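Local coordinates for probable protein phosphatase 2C 50 (Oryza sativa subsp. japonica, PDB 5ZCG) that probably removes phosphate groups from serine and threonine residues of other proteins as a magnesium-dependent phosphatase of the PP2C family, at residues D61-A66 and G209-S214; A69-E74 and D115-G120; S134-A139 and G218-K223; P183-E188 and K229-V234. The protein carries 5 engineered substitutions. All coordinates share one frame; numbering follows the deposited sequence.

Interaction 1 is a buried contact beside the two magnesium ions, where a histidine ring meets apolar and sulfur groups. Interaction 2, also buried, joins helices 67-91 and 99-118 through a tyrosine; Ala-69 in it packs against Gly-62 of interaction 1. Interaction 3 lies nearer the surface and is polar, an arginine holding a main-chain carbonyl between two loops. It touches both neighbours: His-63 bonds to Asp-219, and Val-118 pairs with Val-137. Interaction 4 is a surface salt bridge between helix 186-194 and strand 231-236, tied to interaction 1 by Ser-214 and Glu-188 but clear of interactions 2 and 3, with nearest atoms about 7 Å away in each case.

Interaction 1: D61-A66 and G209-S214; sequences DGHGGA and GVLAMS. Engineered in segment 209-214: Val-210 (natural residue Ile). With MG (magnesium ion), chain F; MG (magnesium ion), chain E.
His-63 reaches out from the end of strand 53-63 to meet Leu-211 and Met-213 of the loop that precedes strand 217-218. From CB the ring is set by a chi1 of 52°, which puts CG between the backbone N and the carbonyl carbon and directs the imidazole at the loop. CD2 lies 3.8 Å from Leu-211 CD1. The same methyl comes closest at the tip, 3.6 Å from His-63 NE2, and sits over one face of the ring, offset toward its rim and 25° off the ring normal: a CH-pi contact. CE1 also meets sulfur, 3.8 Å from Met-213 SD, an oblique sulfur-aromatic approach. NE2 has its polar partner outside both segments, a hydrogen bond to Asp-219 OD2.

The two residues before His-63 hold metal. Asp-61 spreads its carboxylate between two magnesium ions, OD1 binding the ion of chain F at 2.2 Å and OD2 the ion of chain E at 2.3 Å. Gly-62 O adds a main-chain ligand to the chain F ion at 2.1 Å, and one water bridges the pair. Asp-249 and Asp-311 also bind the chain E ion. On the other segment, Leu-211 packs against the backbone of the partner protein in the assembly, and the engineered Val-210 meets an apolar side chain there. The chemistry thus divides sharply: carboxylate, main-chain and water oxygens bind the metals, while weak CH-pi and sulfur contacts, with one hydrogen bond to Asp-219, settle the histidine ring beside them.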
loop_
_atom_site.group_PDB
_atom_site.type_symbol
_atom_site.label_atom_id
_atom_site.label_comp_id
_atom_site.label_asym_id
_atom_site.label_seq_id
_atom_site.Cartn_x
_atom_site.Cartn_y
_atom_site.Cartn_z
ATOM N N ASP A 61 1.983 4.715 4.489
ATOM C CA ASP A 61 3.120 4.427 3.622
ATOM C C ASP A 61 2.561 4.075 2.246
ATOM O O ASP A 61 2.052 2.974 2.034
ATOM C CB ASP A 61 3.956 3.308 4.236
ATOM C CG ASP A 61 5.169 2.932 3.408
ATOM O OD1 ASP A 61 5.318 3.399 2.257
ATOM O OD2 ASP A 61 5.985 2.148 3.934
ATOM N N GLY A 62 2.652 5.022 1.313
ATOM C CA GLY A 62 2.149 4.786 -0.025
ATOM C C GLY A 62 3.140 4.030 -0.896
ATOM O O GLY A 62 4.353 4.108 -0.713
ATOM N N HIS A 63 2.595 3.244 -1.824
ATOM C CA HIS A 63 3.354 2.581 -2.878
ATOM C C HIS A 63 2.608 2.769 -4.194
ATOM O O HIS A 63 1.392 2.984 -4.215
ATOM C CB HIS A 63 3.571 1.086 -2.589
ATOM C CG HIS A 63 2.313 0.343 -2.270
ATOM N ND1 HIS A 63 1.897 0.107 -0.976
ATOM C CD2 HIS A 63 1.370 -0.202 -3.074
ATOM C CE1 HIS A 63 0.755 -0.557 -0.998
ATOM N NE2 HIS A 63 0.414 -0.757 -2.258
ATOM N N GLY A 64 3.349 2.694 -5.298
ATOM C CA GLY A 64 2.814 3.014 -6.609
ATOM C C GLY A 64 2.589 4.487 -6.855
ATOM O O GLY A 64 2.196 4.866 -7.965
ATOM N N GLY A 65 2.856 5.324 -5.873
ATOM C CA GLY A 65 2.529 6.735 -5.928
ATOM C C GLY A 65 2.223 7.236 -4.534
ATOM O O GLY A 65 2.159 6.472 -3.572
ATOM N N ALA A 66 2.022 8.548 -4.434
ATOM C CA ALA A 66 1.712 9.181 -3.158
ATOM C C ALA A 66 0.219 9.449 -2.965
ATOM O O ALA A 66 -0.181 9.877 -1.876
ATOM C CB ALA A 66 2.483 10.494 -3.017
ATOM N N GLY A 209 3.596 -12.825 -5.666
ATOM C CA GLY A 209 4.961 -12.459 -5.983
ATOM C C GLY A 209 5.181 -10.982 -6.215
ATOM O O GLY A 209 6.301 -10.593 -6.557
ATOM N N VAL A 210 4.154 -10.148 -6.041
ATOM C CA VAL A 210 4.205 -8.736 -6.421
ATOM C C VAL A 210 4.345 -7.820 -5.201
ATOM O O VAL A 210 5.295 -7.040 -5.108
ATOM C CB VAL A 210 2.973 -8.351 -7.270
ATOM C CG1 VAL A 210 2.973 -6.854 -7.558
ATOM C CG2 VAL A 210 2.945 -9.150 -8.564
ATOM N N LEU A 211 3.430 -7.927 -4.242
ATOM C CA LEU A 211 3.296 -6.955 -3.166
ATOM C C LEU A 211 3.708 -7.589 -1.848
ATOM O O LEU A 211 3.223 -8.668 -1.492
ATOM C CB LEU A 211 1.850 -6.447 -3.078
ATOM C CG LEU A 211 1.546 -5.229 -2.205
ATOM C CD1 LEU A 211 2.011 -3.959 -2.901
ATOM C CD2 LEU A 211 0.065 -5.151 -1.904
ATOM N N ALA A 212 4.599 -6.912 -1.124
ATOM C CA ALA A 212 5.192 -7.446 0.094
ATOM C C ALA A 212 4.332 -7.206 1.325
ATOM O O ALA A 212 4.855 -7.203 2.444
ATOM C CB ALA A 212 6.593 -6.857 0.302
ATOM N N MET A 213 3.032 -7.002 1.141
ATOM C CA MET A 213 2.088 -6.857 2.233
ATOM C C MET A 213 0.774 -7.515 1.836
ATOM O O MET A 213 0.398 -7.530 0.660
ATOM C CB MET A 213 1.834 -5.390 2.585
ATOM C CG MET A 213 1.164 -4.594 1.476
ATOM S SD MET A 213 0.935 -2.876 1.962
ATOM C CE MET A 213 2.240 -2.754 3.139
ATOM N N SER A 214 0.087 -8.080 2.827
ATOM C CA SER A 214 -1.163 -8.789 2.592
ATOM C C SER A 214 -2.393 -7.913 2.793
ATOM O O SER A 214 -3.498 -8.330 2.430
ATOM C CB SER A 214 -1.250 -10.019 3.505
ATOM O OG SER A 214 -0.894 -9.698 4.834
HETATM MG MG MG F . 6.208 3.594 0.208
HETATM MG MG MG E . 8.109 2.173 3.094
HETATM O O HOH W 1 7.896 0.565 2.099
HETATM O O HOH W 2 7.939 2.944 1.196
HETATM O O HOH W 3 8.369 3.996 4.134
HETATM O O HOH W 4 6.491 1.388 -0.089
HETATM O O HOH W 5 7.298 4.229 -1.707
#

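Interaction 2: A69-E74 and D115-G120; sequences ANYCRE and DDEVSG
Tyr-71 on helix 67-91 reaches across to Glu-117 and Val-118 near the end of helix 99-118, two helices in the alpha-helical layer that flanks the beta-sandwich of the PP2C fold. The tight part is the tyrosine itself. With CG anti to the backbone N (chi1 -168°), the ring extends across to the neighbouring helix, where CD2 packs 3.6 Å from Val-118 CG2. Farther out, Tyr-71 OH donates a hydrogen bond to Glu-117 OE2; the modelled 2.4 Å is very short and its exact length doubtful. That oxygen lies at the ring edge, near its plane, although the carboxylate as a whole is turned 81° from the ring. Glu-117 OE1 has a second partner in Arg-75, so the carboxylate is held from two residues of helix 67-91.

The loose, solvent-facing part is exposed Glu-74, whose OE1 forms a weak salt bridge with Arg-73 NE at 3.5 Å. Arg-73 itself lies over strands 53-63 and 18-28, on a face away from the second segment. Gly-120, at positive phi, ends helix 99-118 in a Schellman motif; its N bonds weakly back to Glu-117 O. In the packed part, Tyr-71 OH also rests 3.3 Å from Glu-117 CB.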
loop_
_atom_site.group_PDB
_atom_site.type_symbol
_atom_site.label_atom_id
_atom_site.label_comp_id
_atom_site.label_asym_id
_atom_site.label_seq_id
_atom_site.Cartn_x
_atom_site.Cartn_y
_atom_site.Cartn_z
ATOM N N ALA A 69 -1.747 7.461 -0.084
ATOM C CA ALA A 69 -1.260 7.874 1.231
ATOM C C ALA A 69 -1.757 9.272 1.596
ATOM O O ALA A 69 -2.169 9.520 2.737
ATOM C CB ALA A 69 0.268 7.815 1.267
ATOM N N ASN A 70 -1.733 10.199 0.633
ATOM C CA ASN A 70 -2.226 11.551 0.886
ATOM C C ASN A 70 -3.730 11.560 1.102
ATOM O O ASN A 70 -4.239 12.294 1.966
ATOM C CB ASN A 70 -1.858 12.470 -0.279
ATOM C CG ASN A 70 -0.377 12.778 -0.327
ATOM O OD1 ASN A 70 0.337 12.587 0.654
ATOM N ND2 ASN A 70 0.092 13.252 -1.473
ATOM N N TYR A 71 -4.458 10.751 0.330
ATOM C CA TYR A 71 -5.895 10.651 0.540
ATOM C C TYR A 71 -6.201 10.121 1.935
ATOM O O TYR A 71 -7.138 10.588 2.591
ATOM C CB TYR A 71 -6.531 9.760 -0.527
ATOM C CG TYR A 71 -8.038 9.851 -0.529
ATOM C CD1 TYR A 71 -8.687 10.893 -1.181
ATOM C CD2 TYR A 71 -8.810 8.913 0.141
ATOM C CE1 TYR A 71 -10.061 10.990 -1.172
ATOM C CE2 TYR A 71 -10.193 9.001 0.156
ATOM C CZ TYR A 71 -10.809 10.040 -0.507
ATOM O OH TYR A 71 -12.175 10.135 -0.494
ATOM N N CYS A 72 -5.414 9.152 2.411
ATOM C CA CYS A 72 -5.621 8.646 3.764
ATOM C C CYS A 72 -5.367 9.741 4.788
ATOM O O CYS A 72 -6.182 9.955 5.696
ATOM C CB CYS A 72 -4.724 7.442 4.023
ATOM S SG CYS A 72 -5.257 5.935 3.182
ATOM N N ARG A 73 -4.256 10.474 4.621
ATOM C CA ARG A 73 -3.943 11.588 5.511
ATOM C C ARG A 73 -5.095 12.583 5.595
ATOM O O ARG A 73 -5.373 13.130 6.667
ATOM C CB ARG A 73 -2.666 12.299 5.046
ATOM C CG ARG A 73 -2.431 13.646 5.722
ATOM C CD ARG A 73 -1.329 14.461 5.045
ATOM N NE ARG A 73 -1.749 14.995 3.753
ATOM C CZ ARG A 73 -0.960 15.089 2.687
ATOM N NH1 ARG A 73 0.303 14.685 2.749
ATOM N NH2 ARG A 73 -1.436 15.590 1.555
ATOM N N GLU A 74 -5.766 12.841 4.473
ATOM C CA GLU A 74 -6.832 13.840 4.472
ATOM C C GLU A 74 -8.197 13.291 4.882
ATOM O O GLU A 74 -9.037 14.062 5.361
ATOM C CB GLU A 74 -6.951 14.492 3.088
ATOM C CG GLU A 74 -5.658 15.127 2.590
ATOM C CD GLU A 74 -5.403 16.500 3.195
ATOM O OE1 GLU A 74 -4.356 17.105 2.883
ATOM O OE2 GLU A 74 -6.249 16.974 3.982
ATOM N N ASP A 115 -11.265 2.953 1.545
ATOM C CA ASP A 115 -10.873 2.117 0.410
ATOM C C ASP A 115 -11.868 2.248 -0.740
ATOM O O ASP A 115 -11.476 2.411 -1.902
ATOM C CB ASP A 115 -10.746 0.659 0.858
ATOM C CG ASP A 115 -10.164 -0.244 -0.224
ATOM O OD1 ASP A 115 -8.941 -0.160 -0.490
ATOM O OD2 ASP A 115 -10.924 -1.048 -0.809
ATOM N N ASP A 116 -13.169 2.200 -0.426
ATOM C CA ASP A 116 -14.206 2.316 -1.449
ATOM C C ASP A 116 -14.168 3.681 -2.124
ATOM O O ASP A 116 -14.447 3.797 -3.324
ATOM C CB ASP A 116 -15.586 2.078 -0.831
ATOM C CG ASP A 116 -15.868 0.611 -0.564
ATOM O OD1 ASP A 116 -15.234 -0.253 -1.210
ATOM O OD2 ASP A 116 -16.733 0.321 0.289
ATOM N N GLU A 117 -13.844 4.730 -1.364
ATOM C CA GLU A 117 -13.693 6.047 -1.970
ATOM C C GLU A 117 -12.498 6.075 -2.910
ATOM O O GLU A 117 -12.567 6.663 -3.997
ATOM C CB GLU A 117 -13.550 7.112 -0.885
ATOM C CG GLU A 117 -14.824 7.355 -0.095
ATOM C CD GLU A 117 -14.649 8.416 0.980
ATOM O OE1 GLU A 117 -15.624 8.677 1.718
ATOM O OE2 GLU A 117 -13.538 8.985 1.088
ATOM N N VAL A 118 -11.392 5.443 -2.508
ATOM C CA VAL A 118 -10.197 5.426 -3.347
ATOM C C VAL A 118 -10.480 4.704 -4.655
ATOM O O VAL A 118 -10.126 5.187 -5.736
ATOM C CB VAL A 118 -9.016 4.789 -2.588
ATOM C CG1 VAL A 118 -7.950 4.328 -3.561
ATOM C CG2 VAL A 118 -8.443 5.774 -1.590
ATOM N N SER A 119 -11.161 3.559 -4.583
ATOM C CA SER A 119 -11.421 2.747 -5.769
ATOM C C SER A 119 -12.638 3.207 -6.560
ATOM O O SER A 119 -12.967 2.578 -7.573
ATOM C CB SER A 119 -11.597 1.279 -5.377
ATOM O OG SER A 119 -12.673 1.111 -4.470
ATOM N N GLY A 120 -13.313 4.272 -6.132
ATOM C CA GLY A 120 -14.466 4.750 -6.868
ATOM C C GLY A 120 -15.719 3.911 -6.732
ATOM O O GLY A 120 -16.639 4.059 -7.540
#

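Interaction 3: S134-A139 and G218-K223; sequences SEPVTA and GDRYLK
Thr-138 O is gripped by both terminal nitrogens of Arg-220. NH2 gives the straighter bond, 3.0 Å to Thr-138 O with an N-H...O angle of 153°, and approaches in the carbonyl plane. NH1 makes the other, 3.2 Å to the same oxygen, from a position tilted out of that plane. The guanidinium therefore meets the carbonyl end-on, with the oxygen at its edge and close to its own plane, and two donors share one acceptor.

A chi1 of 64° puts Arg-220 CG between the backbone N and the carbonyl carbon. From CG to NE the chain is then extended, carrying the guanidinium across to the 134-139 loop. Pro-136 crosses it at about a right angle: its CB is 3.4 Å from Arg-220 NH2, and its CG sits above the guanidinium plane, offset toward the rim. The proline thus packs on one face while the carbonyl bonds at the edge, which together would limit rotation of the group.

Both segments also meet helix 99-118: Val-137 pairs through its backbone with Val-118, and Gly-218 N bonds to Asp-115. Asp-219, just before the arginine, bonds through its side chain to Ser-216, and its O accepts from Leu-222 N at 3.0 Å around the short 3-10 turn at 220-221. The result is an end-on arginine with two N-H groups sharing one main-chain carbonyl oxygen, joining the loops before strands 143-151 and 231-236 of the PP2C fold.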
loop_
_atom_site.group_PDB
_atom_site.type_symbol
_atom_site.label_atom_id
_atom_site.label_comp_id
_atom_site.label_asym_id
_atom_site.label_seq_id
_atom_site.Cartn_x
_atom_site.Cartn_y
_atom_site.Cartn_z
ATOM N N SER A 134 -16.734 10.882 -7.767
ATOM C CA SER A 134 -17.145 9.489 -7.948
ATOM C C SER A 134 -16.144 8.515 -8.572
ATOM O O SER A 134 -16.111 7.349 -8.196
ATOM C CB SER A 134 -18.449 9.435 -8.745
ATOM O OG SER A 134 -18.195 9.559 -10.128
ATOM N N GLU A 135 -15.344 8.975 -9.524
ATOM C CA GLU A 135 -14.391 8.098 -10.183
ATOM C C GLU A 135 -13.224 7.815 -9.239
ATOM O O GLU A 135 -13.013 8.551 -8.273
ATOM C CB GLU A 135 -13.899 8.724 -11.490
ATOM C CG GLU A 135 -13.770 10.235 -11.452
ATOM C CD GLU A 135 -13.410 10.816 -12.803
ATOM O OE1 GLU A 135 -13.277 10.020 -13.754
ATOM O OE2 GLU A 135 -13.250 12.052 -12.918
ATOM N N PRO A 136 -12.468 6.737 -9.475
ATOM C CA PRO A 136 -11.369 6.398 -8.556
ATOM C C PRO A 136 -10.370 7.536 -8.416
ATOM O O PRO A 136 -10.147 8.316 -9.347
ATOM C CB PRO A 136 -10.723 5.168 -9.208
ATOM C CG PRO A 136 -11.788 4.599 -10.095
ATOM C CD PRO A 136 -12.564 5.775 -10.589
ATOM N N VAL A 137 -9.764 7.632 -7.229
ATOM C CA VAL A 137 -8.839 8.734 -6.989
ATOM C C VAL A 137 -7.597 8.592 -7.858
ATOM O O VAL A 137 -7.031 9.597 -8.303
ATOM C CB VAL A 137 -8.480 8.838 -5.492
ATOM C CG1 VAL A 137 -9.744 8.827 -4.639
ATOM C CG2 VAL A 137 -7.519 7.732 -5.070
ATOM N N THR A 138 -7.174 7.365 -8.149
ATOM C CA THR A 138 -5.960 7.143 -8.929
ATOM C C THR A 138 -6.006 5.732 -9.514
ATOM O O THR A 138 -7.039 5.056 -9.466
ATOM C CB THR A 138 -4.711 7.380 -8.071
ATOM O OG1 THR A 138 -3.539 7.317 -8.897
ATOM C CG2 THR A 138 -4.613 6.344 -6.960
ATOM N N ALA A 139 -4.877 5.289 -10.066
ATOM C CA ALA A 139 -4.791 4.016 -10.770
ATOM C C ALA A 139 -4.984 2.841 -9.809
ATOM O O ALA A 139 -4.991 2.991 -8.584
ATOM C CB ALA A 139 -3.453 3.898 -11.498
ATOM N N GLY A 218 -6.424 0.633 -1.005
ATOM C CA GLY A 218 -6.162 0.783 -2.424
ATOM C C GLY A 218 -5.791 -0.548 -3.045
ATOM O O GLY A 218 -6.306 -1.583 -2.615
ATOM N N ASP A 219 -4.893 -0.543 -4.032
ATOM C CA ASP A 219 -4.418 -1.772 -4.678
ATOM C C ASP A 219 -5.585 -2.652 -5.132
ATOM O O ASP A 219 -5.605 -3.864 -4.899
ATOM C CB ASP A 219 -3.497 -2.563 -3.745
ATOM C CG ASP A 219 -2.228 -1.812 -3.394
ATOM O OD1 ASP A 219 -1.572 -1.287 -4.315
ATOM O OD2 ASP A 219 -1.886 -1.751 -2.192
ATOM N N ARG A 220 -6.574 -2.036 -5.784
ATOM C CA ARG A 220 -7.743 -2.812 -6.192
ATOM C C ARG A 220 -7.412 -3.878 -7.228
ATOM O O ARG A 220 -8.222 -4.791 -7.422
ATOM C CB ARG A 220 -8.852 -1.896 -6.718
ATOM C CG ARG A 220 -8.534 -1.101 -7.976
ATOM C CD ARG A 220 -9.620 -0.048 -8.213
ATOM N NE ARG A 220 -9.361 0.812 -9.368
ATOM C CZ ARG A 220 -8.799 2.017 -9.304
ATOM N NH1 ARG A 220 -8.413 2.522 -8.139
ATOM N NH2 ARG A 220 -8.617 2.719 -10.413
ATOM N N TYR A 221 -6.239 -3.816 -7.872
ATOM C CA TYR A 221 -5.877 -4.876 -8.806
ATOM C C TYR A 221 -5.459 -6.157 -8.102
ATOM O O TYR A 221 -5.384 -7.202 -8.757
ATOM C CB TYR A 221 -4.760 -4.411 -9.745
ATOM C CG TYR A 221 -3.369 -4.423 -9.140
ATOM C CD1 TYR A 221 -3.073 -3.677 -8.005
ATOM C CD2 TYR A 221 -2.345 -5.161 -9.720
ATOM C CE1 TYR A 221 -1.799 -3.677 -7.460
ATOM C CE2 TYR A 221 -1.070 -5.167 -9.181
ATOM C CZ TYR A 221 -0.803 -4.421 -8.054
ATOM O OH TYR A 221 0.460 -4.423 -7.513
ATOM N N LEU A 222 -5.220 -6.110 -6.792
ATOM C CA LEU A 222 -4.819 -7.284 -6.027
ATOM C C LEU A 222 -5.935 -7.810 -5.135
ATOM O O LEU A 222 -5.682 -8.672 -4.282
ATOM C CB LEU A 222 -3.571 -6.972 -5.198
ATOM C CG LEU A 222 -2.287 -6.959 -6.029
ATOM C CD1 LEU A 222 -1.084 -6.555 -5.195
ATOM C CD2 LEU A 222 -2.061 -8.320 -6.663
ATOM N N LYS A 223 -7.155 -7.312 -5.304
ATOM C CA LYS A 223 -8.280 -7.868 -4.574
ATOM C C LYS A 223 -8.707 -9.186 -5.219
ATOM O O LYS A 223 -8.549 -9.369 -6.429
ATOM C CB LYS A 223 -9.451 -6.885 -4.564
ATOM C CG LYS A 223 -9.230 -5.688 -3.647
ATOM C CD LYS A 223 -10.395 -4.709 -3.695
ATOM C CE LYS A 223 -10.021 -3.368 -3.073
ATOM N NZ LYS A 223 -9.300 -3.521 -1.775
#

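Interaction 4: P183-E188 and K229-V234; sequences PDRKDE and KPEVMV
A bend at chi3 of Arg-185 (80°) and an extended chain beyond CG in Glu-231 bring the two charged ends together from opposite directions. Arg-185 NH2 bonds to Glu-231 OE2 in a salt bridge essentially straight at the hydrogen; the modelled 2.5 Å is very short, and its exact length is doubtful. The oxygen lies at the edge of the guanidinium and near its plane, while the carboxylate itself is turned 63° away from it, and OE2 alone makes the bond across the segments.

The arginine has a second acid on its own segment. Asp-187 is met side-on, NE to OD1 at 3.0 Å and NH2 to OD2 at 3.0 Å, with OD1 using its syn lone pair. NH2 thus serves both acids, whose oxygens Asp-187 OD2 and Glu-231 OE2 remain 4.9 Å apart; the positive charge between them probably eases their repulsion. The third nitrogen, NH1, bonds to Asp-180 O, so each nitrogen of the guanidinium has a partner and the group should be held firmly in orientation. Glu-231 OE2 in turn accepts a bond from His-181.

Arg-185 occupies the N-cap position of helix 186-194, and Glu-231 opens strand 231-236. The arrangement is a three-residue salt-bridge network on the protein surface, joining the start of a helix to the first residue of a strand in the sheet that holds strands 155-161 and 231-236 in the PP2C fold.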
loop_
_atom_site.group_PDB
_atom_site.type_symbol
_atom_site.label_atom_id
_atom_site.label_comp_id
_atom_site.label_asym_id
_atom_site.label_seq_id
_atom_site.Cartn_x
_atom_site.Cartn_y
_atom_site.Cartn_z
ATOM N N PRO A 183 2.802 -11.254 3.942
ATOM C CA PRO A 183 2.115 -12.364 3.258
ATOM C C PRO A 183 2.474 -13.742 3.796
ATOM O O PRO A 183 1.655 -14.664 3.695
ATOM C CB PRO A 183 2.556 -12.198 1.797
ATOM C CG PRO A 183 2.969 -10.761 1.683
ATOM C CD PRO A 183 3.561 -10.407 3.008
ATOM N N ASP A 184 3.668 -13.916 4.361
ATOM C CA ASP A 184 4.054 -15.214 4.902
ATOM C C ASP A 184 3.555 -15.446 6.324
ATOM O O ASP A 184 3.784 -16.532 6.868
ATOM C CB ASP A 184 5.574 -15.382 4.860
ATOM C CG ASP A 184 6.300 -14.345 5.685
ATOM O OD1 ASP A 184 5.970 -13.147 5.564
ATOM O OD2 ASP A 184 7.208 -14.729 6.453
ATOM N N ARG A 185 2.902 -14.463 6.944
ATOM C CA ARG A 185 2.217 -14.719 8.205
ATOM C C ARG A 185 1.227 -15.860 7.999
ATOM O O ARG A 185 0.508 -15.891 6.996
ATOM C CB ARG A 185 1.501 -13.455 8.688
ATOM C CG ARG A 185 1.572 -13.227 10.192
ATOM C CD ARG A 185 0.979 -11.874 10.583
ATOM N NE ARG A 185 -0.479 -11.910 10.642
ATOM C CZ ARG A 185 -1.241 -10.875 10.987
ATOM N NH1 ARG A 185 -0.685 -9.713 11.304
ATOM N NH2 ARG A 185 -2.559 -11.002 11.014
ATOM N N LYS A 186 1.206 -16.805 8.943
ATOM C CA LYS A 186 0.530 -18.082 8.711
ATOM C C LYS A 186 -0.948 -17.886 8.395
ATOM O O LYS A 186 -1.478 -18.483 7.449
ATOM C CB LYS A 186 0.702 -18.992 9.930
ATOM C CG LYS A 186 0.074 -20.368 9.763
ATOM C CD LYS A 186 0.236 -21.211 11.022
ATOM C CE LYS A 186 0.626 -22.645 10.688
ATOM N NZ LYS A 186 0.049 -23.099 9.391
ATOM N N ASP A 187 -1.624 -17.024 9.157
ATOM C CA ASP A 187 -3.038 -16.778 8.905
ATOM C C ASP A 187 -3.249 -16.011 7.602
ATOM O O ASP A 187 -4.211 -16.273 6.869
ATOM C CB ASP A 187 -3.652 -16.022 10.084
ATOM C CG ASP A 187 -2.911 -14.733 10.403
ATOM O OD1 ASP A 187 -1.750 -14.587 9.961
ATOM O OD2 ASP A 187 -3.476 -13.872 11.106
ATOM N N GLU A 188 -2.344 -15.084 7.277
ATOM C CA GLU A 188 -2.496 -14.318 6.041
ATOM C C GLU A 188 -2.245 -15.192 4.818
ATOM O O GLU A 188 -2.978 -15.110 3.823
ATOM C CB GLU A 188 -1.554 -13.114 6.048
ATOM C CG GLU A 188 -1.929 -12.029 7.046
ATOM C CD GLU A 188 -3.273 -11.400 6.743
ATOM O OE1 GLU A 188 -4.304 -11.924 7.221
ATOM O OE2 GLU A 188 -3.299 -10.382 6.021
ATOM N N LYS A 229 -8.749 -4.464 5.615
ATOM C CA LYS A 229 -9.336 -4.736 6.920
ATOM C C LYS A 229 -8.282 -4.546 7.998
ATOM O O LYS A 229 -7.251 -5.231 7.966
ATOM C CB LYS A 229 -9.895 -6.146 6.988
ATOM C CG LYS A 229 -10.257 -6.590 8.401
ATOM C CD LYS A 229 -11.489 -7.474 8.415
ATOM C CE LYS A 229 -11.824 -7.955 9.819
ATOM N NZ LYS A 229 -12.409 -6.872 10.657
ATOM N N PRO A 230 -8.494 -3.662 8.966
ATOM C CA PRO A 230 -7.471 -3.413 9.981
ATOM C C PRO A 230 -7.578 -4.396 11.139
ATOM O O PRO A 230 -8.624 -4.997 11.396
ATOM C CB PRO A 230 -7.795 -1.990 10.452
ATOM C CG PRO A 230 -9.287 -1.896 10.311
ATOM C CD PRO A 230 -9.671 -2.791 9.138
ATOM N N GLU A 231 -6.446 -4.584 11.810
ATOM C CA GLU A 231 -6.401 -5.263 13.094
ATOM C C GLU A 231 -6.374 -4.199 14.183
ATOM O O GLU A 231 -5.595 -3.239 14.103
ATOM C CB GLU A 231 -5.186 -6.186 13.199
ATOM C CG GLU A 231 -5.487 -7.630 12.823
ATOM C CD GLU A 231 -4.239 -8.494 12.735
ATOM O OE1 GLU A 231 -3.530 -8.631 13.756
ATOM O OE2 GLU A 231 -3.968 -9.035 11.640
ATOM N N VAL A 232 -7.243 -4.356 15.176
ATOM C CA VAL A 232 -7.498 -3.330 16.179
ATOM C C VAL A 232 -7.043 -3.822 17.548
ATOM O O VAL A 232 -7.250 -4.987 17.909
ATOM C CB VAL A 232 -8.990 -2.945 16.189
ATOM C CG1 VAL A 232 -9.267 -1.811 17.179
ATOM C CG2 VAL A 232 -9.440 -2.561 14.780
ATOM N N MET A 233 -6.424 -2.925 18.310
ATOM C CA MET A 233 -6.005 -3.194 19.677
ATOM C C MET A 233 -6.452 -2.043 20.566
ATOM O O MET A 233 -6.263 -0.874 20.214
ATOM C CB MET A 233 -4.486 -3.381 19.760
ATOM C CG MET A 233 -4.029 -4.313 20.872
ATOM S SD MET A 233 -2.265 -4.701 20.764
ATOM C CE MET A 233 -2.186 -5.530 19.180
ATOM N N VAL A 234 -7.076 -2.368 21.696
ATOM C CA VAL A 234 -7.492 -1.387 22.694
ATOM C C VAL A 234 -6.589 -1.544 23.911
ATOM O O VAL A 234 -6.552 -2.616 24.526
ATOM C CB VAL A 234 -8.970 -1.558 23.083
ATOM C CG1 VAL A 234 -9.385 -0.468 24.062
ATOM C CG2 VAL A 234 -9.853 -1.540 21.849
#